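Local coordinates for 2-hydroxyethylphosphonate dioxygenase (Streptomyces viridochromogenes, PDB 4YAR), which uses iron and dioxygen to cleave 2-hydroxyethylphosphonate into hydroxymethylphosphonate and formate during biosynthesis of the antibiotic bialaphos, at residues A[134-139]-A[323-328]. The protein carries 1 engineered substitution. Numbering follows the deposited sequence.
Sequences ITVNLG and ASMASA
Met325 pushes its thioether against the apolar face that Ile134 and Val136 offer, a worked example of a loop packed on a beta-sheet through apolar contact, with no hydrogen bond passing between the segments. Its sulfur SD lies 4.1 Å from CG2 of Ile134 and 4.3 Å from CG1 of Val136, spanning two residues that point the same way from one strand. The Met325 chain runs extended beyond CG (chi2 -173°, chi3 -174°), which carries the sulfur well out from its backbone. It crosses the Ile134 side chain at about a right angle. The other branch of Ile134 reaches the backbone instead: with CG1 anti to the carbonyl carbon (chi1 -73°), the CD1 methyl comes 3.5 Å from Ala326 O, a van der Waals approach to a polar atom. Strand 133-140 belongs to a six-stranded antiparallel sheet, and the loop packed on it follows strand 320-324 of a separate, seven-stranded one. Leu403 and Phe405 of strand 400-407 also touch Met325, and Ser173 OG takes the N-H of Ala326. Ile134, Val136, Met325 and Ala326 are all buried, whereas Ser327, its CB pointing away from 134-139, is exposed and Ala328 partly so. At the far end of the strand, Asn137 OD1 accepts from Gly139 N at 2.8 Å, closing an Asx turn.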
loop_
_atom_site.group_PDB
_atom_site.type_symbol
_atom_site.label_atom_id
_atom_site.label_comp_id
_atom_site.label_asym_id
_atom_site.label_seq_id
_atom_site.Cartn_x
_atom_site.Cartn_y
_atom_site.Cartn_z
ATOM N N ILE A 134 2.560 5.095 -8.103
ATOM C CA ILE A 134 1.851 5.522 -9.306
ATOM C C ILE A 134 2.271 6.994 -9.481
ATOM O O ILE A 134 2.288 7.760 -8.517
ATOM C CB ILE A 134 0.281 5.379 -9.203
ATOM C CG1 ILE A 134 -0.212 3.906 -9.271
ATOM C CG2 ILE A 134 -0.446 6.161 -10.293
ATOM C CD1 ILE A 134 -1.674 3.682 -8.862
ATOM N N THR A 135 2.603 7.372 -10.713
ATOM C CA THR A 135 2.958 8.715 -11.088
ATOM C C THR A 135 2.072 9.130 -12.236
ATOM O O THR A 135 1.837 8.380 -13.210
ATOM C CB THR A 135 4.434 8.868 -11.531
ATOM O OG1 THR A 135 5.295 8.342 -10.496
ATOM C CG2 THR A 135 4.748 10.334 -11.795
ATOM N N VAL A 136 1.486 10.278 -12.038
ATOM C CA VAL A 136 0.558 10.859 -13.029
ATOM C C VAL A 136 0.944 12.303 -13.317
ATOM O O VAL A 136 1.230 13.082 -12.411
ATOM C CB VAL A 136 -0.908 10.705 -12.599
ATOM C CG1 VAL A 136 -1.204 11.363 -11.281
ATOM C CG2 VAL A 136 -1.877 11.124 -13.708
ATOM N N ASN A 137 0.887 12.644 -14.594
ATOM C CA ASN A 137 1.125 14.014 -15.034
ATOM C C ASN A 137 -0.146 14.848 -14.878
ATOM O O ASN A 137 -1.192 14.592 -15.481
ATOM C CB ASN A 137 1.652 14.083 -16.455
ATOM C CG ASN A 137 2.126 15.502 -16.867
ATOM O OD1 ASN A 137 2.058 16.507 -16.099
ATOM N ND2 ASN A 137 2.673 15.585 -18.081
ATOM N N LEU A 138 -0.085 15.863 -14.057
ATOM C CA LEU A 138 -1.229 16.790 -13.898
ATOM C C LEU A 138 -1.283 17.875 -15.018
ATOM O O LEU A 138 -2.292 18.595 -15.218
ATOM C CB LEU A 138 -1.103 17.539 -12.553
ATOM C CG LEU A 138 -1.260 16.769 -11.237
ATOM C CD1 LEU A 138 -1.141 17.558 -9.922
ATOM C CD2 LEU A 138 -2.504 15.895 -11.295
ATOM N N GLY A 139 -0.235 17.992 -15.759
ATOM C CA GLY A 139 -0.105 19.086 -16.728
ATOM C C GLY A 139 0.246 20.475 -16.176
ATOM O O GLY A 139 0.530 20.615 -15.030
ATOM N N ALA A 323 -12.233 6.949 -14.548
ATOM C CA ALA A 323 -11.331 6.440 -15.537
ATOM C C ALA A 323 -10.071 5.921 -14.792
ATOM O O ALA A 323 -9.712 6.443 -13.725
ATOM C CB ALA A 323 -10.916 7.574 -16.455
ATOM N N SER A 324 -9.444 4.917 -15.375
ATOM C CA SER A 324 -8.302 4.266 -14.755
ATOM C C SER A 324 -6.991 4.925 -14.946
ATOM O O SER A 324 -6.659 5.360 -16.028
ATOM C CB SER A 324 -8.163 2.833 -15.301
ATOM O OG SER A 324 -9.388 2.095 -15.163
ATOM N N MET A 325 -6.218 4.979 -13.864
ATOM C CA MET A 325 -4.797 5.272 -13.965
ATOM C C MET A 325 -4.086 3.953 -14.104
ATOM O O MET A 325 -4.738 2.880 -14.118
ATOM C CB MET A 325 -4.233 6.000 -12.743
ATOM C CG MET A 325 -4.914 7.254 -12.437
ATOM S SD MET A 325 -3.977 8.044 -11.098
ATOM C CE MET A 325 -5.162 9.427 -10.838
ATOM N N ALA A 326 -2.785 4.018 -14.367
ATOM C CA ALA A 326 -1.976 2.821 -14.431
ATOM C C ALA A 326 -2.129 1.874 -13.225
ATOM O O ALA A 326 -2.278 2.310 -12.067
ATOM C CB ALA A 326 -0.560 3.209 -14.651
ATOM N N SER A 327 -2.001 0.564 -13.493
ATOM C CA SER A 327 -2.048 -0.474 -12.444
ATOM C C SER A 327 -1.061 -1.599 -12.779
ATOM O O SER A 327 -0.581 -1.713 -13.913
ATOM C CB SER A 327 -3.444 -1.072 -12.267
ATOM O OG SER A 327 -3.926 -1.683 -13.449
ATOM N N ALA A 328 -0.823 -2.451 -11.789
ATOM C CA ALA A 328 0.085 -3.543 -11.959
ATOM C C ALA A 328 -0.436 -4.705 -11.156
ATOM O O ALA A 328 -0.643 -4.556 -9.980
ATOM C CB ALA A 328 1.460 -3.144 -11.481
#